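Local atomic coordinates of Mll7089 protein (Mesorhizobium loti, PDB entry 2OZ8), a protein that is of unknown function but probably acts as a magnesium-dependent hydro-lyase of the mandelate racemase branch of the enolase superfamily. Residues 9-15 and 31-37; 245-251 and 267-273. All coordinates share one frame; numbering follows the deposited sequence.

Contact 1: residues 9-15 and 31-37; sequences RITRFQF and VNVAALE
Phe15 and Val31 face each other in an antiparallel, hydrogen-bonded pair of the three-stranded core of the N-terminal capping domain, the alpha+beta part that precedes the barrel in enolase-superfamily proteins. Strand 27-40 is the middle strand here, flanked by strands 5-17 and 45-52; Arg9/Glu37, Thr11/Ala35 and Phe13/Val33 are likewise joined by two N-H...O bonds each. Val31 CB stands over the Phe15 ring, 3.8 Å from its centroid and 14° off the normal, as a CH-pi contact, with CG1 and CG2 spread over CZ and CE1. The Phe15 ring gets there because CG sits between the backbone N and the carbonyl carbon (chi1 56°), which folds the ring back across the neighbouring strand. Phe13, on the same face, behaves differently: its edge, not its face, is turned to Val33 O and to the Ala35 methyl, and its CB meets Val33 CG1 at 4.0 Å. The far end of this face is polar. Arg9 bends at its third torsion and brings NH1 within 3.0 Å of Glu37 OE2, a salt bridge that lies near the guanidinium plane but reaches the oxygen from above the carboxylate, the two planes being 79° apart; Glu37 OE1 has a second cation in Arg355.

On the other face, Ile10 and Leu36 meet through their CD1 methyls beneath helix 60-70, and Ile10 CG2 rests against Ala34 CB. Further along, the extended Arg12 grips Gln14 OE1 with both terminal nitrogens, NH2 at 2.9 Å, while its guanidinium also donates to the carbonyls of Leu57, Pro58 and Arg360. Gln14 NE2 turns to Leu364 O. A water over the guanidinium face of Arg12 donates to Phe13 O at 2.7 Å and to Asn32 OD1 at 2.6 Å.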
ATOM      1  N   ARG A   9       4.942   1.451  51.378  1.00 47.32           N
ATOM      2  CA  ARG A   9       4.546   2.605  52.186  1.00 49.28           C
ATOM      3  C   ARG A   9       4.043   3.714  51.255  1.00 48.16           C
ATOM      4  O   ARG A   9       4.700   4.016  50.262  1.00 49.03           O
ATOM      5  CB  ARG A   9       5.766   3.063  52.979  1.00 49.81           C
ATOM      6  CG  ARG A   9       5.554   3.879  54.280  1.00 53.31           C
ATOM      7  CD  ARG A   9       6.969   4.320  54.865  1.00 54.06           C
ATOM      8  NE  ARG A   9       7.790   3.186  55.360  1.00 61.83           N
ATOM      9  CZ  ARG A   9       9.065   2.897  55.030  1.00 63.16           C
ATOM     10  NH1 ARG A   9       9.768   3.644  54.175  1.00 61.61           N
ATOM     11  NH2 ARG A   9       9.648   1.830  55.586  1.00 64.09           N
ATOM     12  N   ILE A  10       2.881   4.306  51.544  1.00 47.40           N
ATOM     13  CA  ILE A  10       2.369   5.409  50.735  1.00 45.69           C
ATOM     14  C   ILE A  10       2.285   6.721  51.517  1.00 45.99           C
ATOM     15  O   ILE A  10       1.593   6.819  52.543  1.00 46.96           O
ATOM     16  CB  ILE A  10       0.991   5.107  50.121  1.00 46.01           C
ATOM     17  CG1 ILE A  10       0.964   3.738  49.393  1.00 44.38           C
ATOM     18  CG2 ILE A  10       0.524   6.287  49.189  1.00 44.39           C
ATOM     19  CD1 ILE A  10       1.563   3.720  48.011  1.00 41.65           C
ATOM     20  N   THR A  11       2.961   7.753  51.036  1.00 44.92           N
ATOM     21  CA  THR A  11       2.830   9.044  51.677  1.00 44.22           C
ATOM     22  C   THR A  11       2.194  10.044  50.739  1.00 43.22           C
ATOM     23  O   THR A  11       2.779  10.380  49.703  1.00 43.56           O
ATOM     24  CB  THR A  11       4.180   9.578  52.180  1.00 44.34           C
ATOM     25  OG1 THR A  11       4.851   8.547  52.903  1.00 45.67           O
ATOM     26  CG2 THR A  11       3.956  10.714  53.101  1.00 44.98           C
ATOM     27  N   ARG A  12       1.018  10.537  51.125  1.00 41.26           N
ATOM     28  CA  ARG A  12       0.252  11.445  50.298  1.00 39.44           C
ATOM     29  C   ARG A  12       0.628  12.921  50.511  1.00 39.45           C
ATOM     30  O   ARG A  12       0.731  13.365  51.646  1.00 40.44           O
ATOM     31  CB  ARG A  12      -1.215  11.210  50.564  1.00 38.05           C
ATOM     32  CG  ARG A  12      -2.139  11.852  49.600  1.00 38.32           C
ATOM     33  CD  ARG A  12      -3.532  11.889  50.160  1.00 34.86           C
ATOM     34  NE  ARG A  12      -4.468  12.560  49.259  1.00 38.85           N
ATOM     35  CZ  ARG A  12      -4.615  13.879  49.165  1.00 40.06           C
ATOM     36  NH1 ARG A  12      -3.883  14.694  49.926  1.00 39.78           N
ATOM     37  NH2 ARG A  12      -5.517  14.383  48.335  1.00 37.14           N
ATOM     38  N   PHE A  13       0.821  13.657  49.414  1.00 38.94           N
ATOM     39  CA  PHE A  13       1.039  15.110  49.393  1.00 38.83           C
ATOM     40  C   PHE A  13      -0.039  15.844  48.532  1.00 39.79           C
ATOM     41  O   PHE A  13      -0.564  15.321  47.522  1.00 40.52           O
ATOM     42  CB  PHE A  13       2.442  15.430  48.869  1.00 38.80           C
ATOM     43  CG  PHE A  13       3.568  14.757  49.659  1.00 39.22           C
ATOM     44  CD1 PHE A  13       4.061  15.324  50.827  1.00 39.42           C
ATOM     45  CD2 PHE A  13       4.102  13.549  49.244  1.00 40.02           C
ATOM     46  CE1 PHE A  13       5.064  14.704  51.570  1.00 39.02           C
ATOM     47  CE2 PHE A  13       5.107  12.925  49.972  1.00 39.06           C
ATOM     48  CZ  PHE A  13       5.584  13.506  51.138  1.00 39.12           C
ATOM     49  N   GLN A  14      -0.392  17.052  48.930  1.00 39.31           N
ATOM     50  CA  GLN A  14      -1.352  17.838  48.164  1.00 38.37           C
ATOM     51  C   GLN A  14      -1.026  19.287  48.555  1.00 38.48           C
ATOM     52  O   GLN A  14      -1.314  19.698  49.670  1.00 38.68           O
ATOM     53  CB  GLN A  14      -2.797  17.475  48.499  1.00 37.22           C
ATOM     54  CG  GLN A  14      -3.856  18.316  47.719  1.00 37.60           C
ATOM     55  CD  GLN A  14      -5.324  18.067  48.159  1.00 37.53           C
ATOM     56  OE1 GLN A  14      -5.628  17.193  48.971  1.00 40.32           O
ATOM     57  NE2 GLN A  14      -6.215  18.850  47.628  1.00 33.41           N
ATOM     58  N   PHE A  15      -0.394  20.028  47.648  1.00 38.23           N
ATOM     59  CA  PHE A  15       0.080  21.378  47.943  1.00 38.48           C
ATOM     60  C   PHE A  15      -0.050  22.360  46.786  1.00 38.58           C
ATOM     61  O   PHE A  15      -0.113  21.956  45.638  1.00 38.84           O
ATOM     62  CB  PHE A  15       1.514  21.339  48.441  1.00 37.08           C
ATOM     63  CG  PHE A  15       2.504  20.650  47.502  1.00 38.44           C
ATOM     64  CD1 PHE A  15       3.327  21.409  46.640  1.00 38.20           C
ATOM     65  CD2 PHE A  15       2.683  19.252  47.533  1.00 38.47           C
ATOM     66  CE1 PHE A  15       4.343  20.798  45.840  1.00 37.08           C
ATOM     67  CE2 PHE A  15       3.654  18.609  46.715  1.00 35.90           C
ATOM     68  CZ  PHE A  15       4.492  19.403  45.864  1.00 38.78           C
ATOM     69  N   VAL A  31      -0.463  20.537  43.243  1.00 41.83           N
ATOM     70  CA  VAL A  31       0.270  19.334  42.953  1.00 40.94           C
ATOM     71  C   VAL A  31      -0.361  18.237  43.788  1.00 41.37           C
ATOM     72  O   VAL A  31      -0.582  18.414  44.980  1.00 41.93           O
ATOM     73  CB  VAL A  31       1.691  19.476  43.379  1.00 40.30           C
ATOM     74  CG1 VAL A  31       2.475  18.229  43.012  1.00 41.46           C
ATOM     75  CG2 VAL A  31       2.304  20.721  42.755  1.00 41.10           C
ATOM     76  N   ASN A  32      -0.642  17.109  43.164  1.00 41.03           N
ATOM     77  CA  ASN A  32      -1.209  15.962  43.844  1.00 41.16           C
ATOM     78  C   ASN A  32      -0.311  14.769  43.615  1.00 41.12           C
ATOM     79  O   ASN A  32      -0.181  14.334  42.486  1.00 42.56           O
ATOM     80  CB  ASN A  32      -2.594  15.716  43.301  1.00 41.57           C
ATOM     81  CG  ASN A  32      -3.648  16.547  44.022  1.00 42.45           C
ATOM     82  OD1 ASN A  32      -4.135  16.155  45.076  1.00 44.99           O
ATOM     83  ND2 ASN A  32      -4.018  17.669  43.447  1.00 43.25           N
ATOM     84  N   VAL A  33       0.368  14.282  44.661  1.00 40.98           N
ATOM     85  CA  VAL A  33       1.445  13.301  44.493  1.00 39.93           C
ATOM     86  C   VAL A  33       1.638  12.481  45.765  1.00 41.36           C
ATOM     87  O   VAL A  33       1.531  13.009  46.878  1.00 41.61           O
ATOM     88  CB  VAL A  33       2.780  13.964  44.012  1.00 40.00           C
ATOM     89  CG1 VAL A  33       3.392  14.906  45.065  1.00 39.09           C
ATOM     90  CG2 VAL A  33       3.785  12.954  43.589  1.00 39.20           C
ATOM     91  N   ALA A  34       1.869  11.174  45.590  1.00 41.69           N
ATOM     92  CA  ALA A  34       2.161  10.290  46.689  1.00 42.06           C
ATOM     93  C   ALA A  34       3.466   9.515  46.432  1.00 42.26           C
ATOM     94  O   ALA A  34       3.715   9.028  45.314  1.00 42.93           O
ATOM     95  CB  ALA A  34       1.001   9.342  46.943  1.00 41.29           C
ATOM     96  N   ALA A  35       4.286   9.411  47.478  1.00 41.27           N
ATOM     97  CA  ALA A  35       5.512   8.648  47.401  1.00 40.50           C
ATOM     98  C   ALA A  35       5.154   7.211  47.662  1.00 40.28           C
ATOM     99  O   ALA A  35       4.361   6.913  48.528  1.00 40.94           O
ATOM    100  CB  ALA A  35       6.531   9.158  48.406  1.00 39.91           C
ATOM    101  N   LEU A  36       5.709   6.333  46.844  1.00 39.58           N
ATOM    102  CA  LEU A  36       5.510   4.921  46.939  1.00 37.89           C
ATOM    103  C   LEU A  36       6.876   4.390  47.308  1.00 38.00           C
ATOM    104  O   LEU A  36       7.862   4.634  46.606  1.00 37.14           O
ATOM    105  CB  LEU A  36       5.055   4.358  45.590  1.00 38.08           C
ATOM    106  CG  LEU A  36       5.131   2.827  45.466  1.00 37.58           C
ATOM    107  CD1 LEU A  36       4.139   2.160  46.409  1.00 34.71           C
ATOM    108  CD2 LEU A  36       4.931   2.367  44.011  1.00 36.56           C
ATOM    109  N   GLU A  37       6.947   3.721  48.457  1.00 38.46           N
ATOM    110  CA  GLU A  37       8.214   3.165  48.905  1.00 38.78           C
ATOM    111  C   GLU A  37       8.060   1.673  48.962  1.00 39.17           C
ATOM    112  O   GLU A  37       7.084   1.155  49.541  1.00 38.05           O
ATOM    113  CB  GLU A  37       8.645   3.715  50.235  1.00 38.59           C
ATOM    114  CG  GLU A  37       9.277   5.109  50.177  1.00 40.50           C
ATOM    115  CD  GLU A  37       9.481   5.692  51.576  1.00 41.87           C
ATOM    116  OE1 GLU A  37      10.609   6.093  51.916  1.00 45.08           O
ATOM    117  OE2 GLU A  37       8.505   5.724  52.345  1.00 42.68           O
TER
HETATM  118  O   HOH W   1       5.878   6.701  51.251  1.00 50.82           O
HETATM  119  O   HOH W   2      -2.869  14.414  46.464  1.00 58.80           O

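Contact 2: residues 245-251 and 267-273; sequences TQINSGE and ADILNVH
Ile269 packs against Gln246 and Asn248 in the tight part of a parallel strand pair, two neighbouring staves of the TIM-like barrel joined through helix 255-263 in a beta-alpha-beta unit. Its CD1 lies 3.6 Å from Gln246 CD, the two side chains crossing at about a right angle, while CG2 approaches Asn248 ND2. Asn248 reaches across because CG is anti to the backbone N (chi1 -177°), laying OD1 3.3 Å from Asn271 CB; Asn248 ND2 donates to Ser294 OG on the next strand. The backbones are knitted by Ser249 N to Ile269 O and Asn271 N to Ser249 O, and Ile247 O accepts from both Asp268 N and Ile269 N. Asp268 answers with its own carboxylate: OD2 takes Ile247 N on its anti lone pair at 3.0 Å and also pairs with Lys204 of the second subunit, which ties this end of the strands to the assembly. On the helix side, Leu270 and Ser249 touch Leu261.

Beyond Gly250, whose backbone angles (phi 138°) would jam a side chain against the preceding carbonyl, the strands part and contact thins to one polar bridge between partly exposed side chains. Glu251, bent at chi2, offers OE1 on its syn side to His273 NE2 at 3.0 Å, in the plane of the imidazole. With an alanine here, His273 NE2 would lose its carboxylate acceptor, and the ring, then held at ND1 by Asn297 O, would probably be less firmly fixed in its rotation. Gripped at both nitrogens, the imidazole has its rotation set just past the C-terminal strand ends, where enolase-superfamily active sites lie; a role near such a site is possible but not established.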
ATOM      1  N   THR A 245      12.460  22.018  10.563  1.00 30.64           N
ATOM      2  CA  THR A 245      12.431  21.729  11.981  1.00 29.62           C
ATOM      3  C   THR A 245      11.919  20.337  12.192  1.00 30.53           C
ATOM      4  O   THR A 245      11.470  19.719  11.228  1.00 31.46           O
ATOM      5  CB  THR A 245      11.598  22.785  12.809  1.00 30.14           C
ATOM      6  OG1 THR A 245      11.790  22.537  14.184  1.00 28.97           O
ATOM      7  CG2 THR A 245      10.115  22.706  12.558  1.00 26.31           C
ATOM      8  N   GLN A 246      11.958  19.851  13.439  1.00 31.35           N
ATOM      9  CA  GLN A 246      11.550  18.481  13.771  1.00 32.46           C
ATOM     10  C   GLN A 246      10.161  18.414  14.387  1.00 33.21           C
ATOM     11  O   GLN A 246       9.789  19.313  15.128  1.00 33.38           O
ATOM     12  CB  GLN A 246      12.550  17.875  14.742  1.00 31.90           C
ATOM     13  CG  GLN A 246      13.925  17.552  14.120  1.00 34.30           C
ATOM     14  CD  GLN A 246      14.977  17.188  15.163  1.00 35.14           C
ATOM     15  OE1 GLN A 246      15.499  16.091  15.168  1.00 38.97           O
ATOM     16  NE2 GLN A 246      15.285  18.127  16.050  1.00 40.75           N
ATOM     17  N   ILE A 247       9.407  17.350  14.072  1.00 33.72           N
ATOM     18  CA  ILE A 247       8.098  17.109  14.624  1.00 33.44           C
ATOM     19  C   ILE A 247       8.224  16.101  15.757  1.00 34.62           C
ATOM     20  O   ILE A 247       8.495  14.914  15.534  1.00 35.48           O
ATOM     21  CB  ILE A 247       7.135  16.567  13.547  1.00 34.20           C
ATOM     22  CG1 ILE A 247       7.128  17.462  12.277  1.00 34.60           C
ATOM     23  CG2 ILE A 247       5.732  16.366  14.115  1.00 33.34           C
ATOM     24  CD1 ILE A 247       6.535  18.886  12.477  1.00 36.36           C
ATOM     25  N   ASN A 248       8.007  16.559  16.984  1.00 35.05           N
ATOM     26  CA  ASN A 248       8.290  15.761  18.153  1.00 35.44           C
ATOM     27  C   ASN A 248       6.932  15.259  18.581  1.00 37.23           C
ATOM     28  O   ASN A 248       6.020  16.027  18.707  1.00 37.83           O
ATOM     29  CB  ASN A 248       9.005  16.659  19.185  1.00 34.87           C
ATOM     30  CG  ASN A 248       9.426  15.929  20.458  1.00 35.27           C
ATOM     31  OD1 ASN A 248       8.721  15.077  20.946  1.00 35.32           O
ATOM     32  ND2 ASN A 248      10.586  16.300  21.014  1.00 37.53           N
ATOM     33  N   SER A 249       6.774  13.961  18.772  1.00 39.46           N
ATOM     34  CA  SER A 249       5.441  13.382  18.972  1.00 42.50           C
ATOM     35  C   SER A 249       5.445  12.252  19.965  1.00 43.76           C
ATOM     36  O   SER A 249       6.436  11.585  20.139  1.00 44.60           O
ATOM     37  CB  SER A 249       4.877  12.830  17.662  1.00 42.42           C
ATOM     38  OG  SER A 249       3.468  12.987  17.665  1.00 47.34           O
ATOM     39  N   GLY A 250       4.320  12.055  20.621  1.00 46.81           N
ATOM     40  CA  GLY A 250       4.056  10.846  21.408  1.00 50.73           C
ATOM     41  C   GLY A 250       3.381  11.068  22.750  1.00 53.46           C
ATOM     42  O   GLY A 250       3.204  10.103  23.508  1.00 53.99           O
ATOM     43  N   GLU A 251       3.039  12.327  23.065  1.00 55.94           N
ATOM     44  CA  GLU A 251       2.354  12.661  24.333  1.00 57.56           C
ATOM     45  C   GLU A 251       1.016  11.934  24.380  1.00 57.95           C
ATOM     46  O   GLU A 251       0.342  11.791  23.354  1.00 58.47           O
ATOM     47  CB  GLU A 251       2.138  14.191  24.506  1.00 57.48           C
ATOM     48  CG  GLU A 251       1.701  14.687  25.922  1.00 57.85           C
ATOM     49  CD  GLU A 251       2.878  14.898  26.920  1.00 61.92           C
ATOM     50  OE1 GLU A 251       3.742  14.006  26.963  1.00 63.54           O
ATOM     51  OE2 GLU A 251       2.942  15.940  27.660  1.00 60.58           O
ATOM     52  N   ALA A 267       6.723  10.430  13.527  1.00 38.70           N
ATOM     53  CA  ALA A 267       7.480  11.246  14.432  1.00 37.41           C
ATOM     54  C   ALA A 267       8.868  11.399  13.891  1.00 36.70           C
ATOM     55  O   ALA A 267       9.480  10.415  13.488  1.00 36.28           O
ATOM     56  CB  ALA A 267       7.569  10.549  15.802  1.00 38.62           C
ATOM     57  N   ASP A 268       9.376  12.621  13.890  1.00 35.31           N
ATOM     58  CA  ASP A 268      10.813  12.808  13.727  1.00 34.60           C
ATOM     59  C   ASP A 268      11.515  12.534  15.045  1.00 33.51           C
ATOM     60  O   ASP A 268      12.652  12.082  15.048  1.00 33.68           O
ATOM     61  CB  ASP A 268      11.150  14.233  13.295  1.00 35.09           C
ATOM     62  CG  ASP A 268      10.657  14.568  11.918  1.00 37.20           C
ATOM     63  OD1 ASP A 268      10.756  13.746  10.985  1.00 39.47           O
ATOM     64  OD2 ASP A 268      10.191  15.703  11.752  1.00 40.84           O
ATOM     65  N   ILE A 269      10.868  12.851  16.158  1.00 32.56           N
ATOM     66  CA  ILE A 269      11.444  12.591  17.491  1.00 32.73           C
ATOM     67  C   ILE A 269      10.322  11.968  18.320  1.00 33.12           C
ATOM     68  O   ILE A 269       9.186  12.412  18.179  1.00 32.90           O
ATOM     69  CB  ILE A 269      11.889  13.861  18.249  1.00 31.67           C
ATOM     70  CG1 ILE A 269      12.880  14.687  17.465  1.00 31.19           C
ATOM     71  CG2 ILE A 269      12.504  13.525  19.676  1.00 33.36           C
ATOM     72  CD1 ILE A 269      12.884  16.073  17.915  1.00 29.34           C
ATOM     73  N   LEU A 270      10.625  10.929  19.118  1.00 33.36           N
ATOM     74  CA  LEU A 270       9.629  10.370  20.037  1.00 34.49           C
ATOM     75  C   LEU A 270       9.800  10.965  21.453  1.00 34.29           C
ATOM     76  O   LEU A 270      10.913  10.888  21.967  1.00 35.32           O
ATOM     77  CB  LEU A 270       9.669   8.822  20.030  1.00 34.80           C
ATOM     78  CG  LEU A 270       8.782   8.039  21.045  1.00 34.59           C
ATOM     79  CD1 LEU A 270       7.355   8.000  20.599  1.00 34.76           C
ATOM     80  CD2 LEU A 270       9.274   6.626  21.184  1.00 35.79           C
ATOM     81  N   ASN A 271       8.779  11.626  22.047  1.00 33.59           N
ATOM     82  CA  ASN A 271       8.900  12.076  23.463  0.50 33.79           C
ATOM     83  C   ASN A 271       8.423  10.979  24.409  1.00 34.42           C
ATOM     84  O   ASN A 271       7.470  10.277  24.124  1.00 34.97           O
ATOM     85  CB  ASN A 271       8.126  13.368  23.753  0.50 32.57           C
ATOM     86  CG  ASN A 271       8.568  14.071  25.069  0.50 33.06           C
ATOM     87  OD1 ASN A 271       7.764  14.177  26.034  0.50 33.13           O
ATOM     88  ND2 ASN A 271       9.809  14.602  25.100  0.50 24.50           N
ATOM     89  N   VAL A 272       9.107  10.826  25.523  1.00 34.81           N
ATOM     90  CA  VAL A 272       8.704   9.835  26.510  1.00 36.62           C
ATOM     91  C   VAL A 272       8.841  10.436  27.886  1.00 36.60           C
ATOM     92  O   VAL A 272       9.414  11.497  28.025  1.00 36.96           O
ATOM     93  CB  VAL A 272       9.545   8.502  26.455  1.00 36.58           C
ATOM     94  CG1 VAL A 272       9.516   7.896  25.074  1.00 34.84           C
ATOM     95  CG2 VAL A 272      10.981   8.750  26.917  1.00 37.26           C
ATOM     96  N   HIS A 273       8.363   9.721  28.887  1.00 36.89           N
ATOM     97  CA  HIS A 273       8.474  10.145  30.288  1.00 37.42           C
ATOM     98  C   HIS A 273       9.273   9.157  31.106  1.00 37.14           C
ATOM     99  O   HIS A 273      10.289   8.716  30.647  1.00 38.91           O
ATOM    100  CB  HIS A 273       7.087  10.477  30.870  1.00 36.64           C
ATOM    101  CG  HIS A 273       6.557  11.774  30.349  1.00 40.13           C
ATOM    102  ND1 HIS A 273       6.865  12.990  30.926  1.00 40.81           N
ATOM    103  CD2 HIS A 273       5.814  12.059  29.249  1.00 43.30           C
ATOM    104  CE1 HIS A 273       6.308  13.960  30.227  1.00 42.61           C
ATOM    105  NE2 HIS A 273       5.654  13.425  29.213  1.00 44.09           N
TER

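How the contacts relate
Contact 1 belongs to the N-terminal capping domain and contact 2 to the barrel, and the two lie on opposite sides of the chain's centre, with their own centres 29 Å apart. They do not touch: about 13 Å separates their nearest atoms. Along the chain they come in series, the antiparallel pair 9-15/31-37 being complete well before the parallel pair 245-251/267-273 begins. In enolase-superfamily proteins the active site lies at the C-terminal ends of the barrel strands, beneath the capping domain. The Glu251 and His273 end of contact 2 is therefore its part most probably near that site, whereas contact 1 forms part of the sheet of the cap.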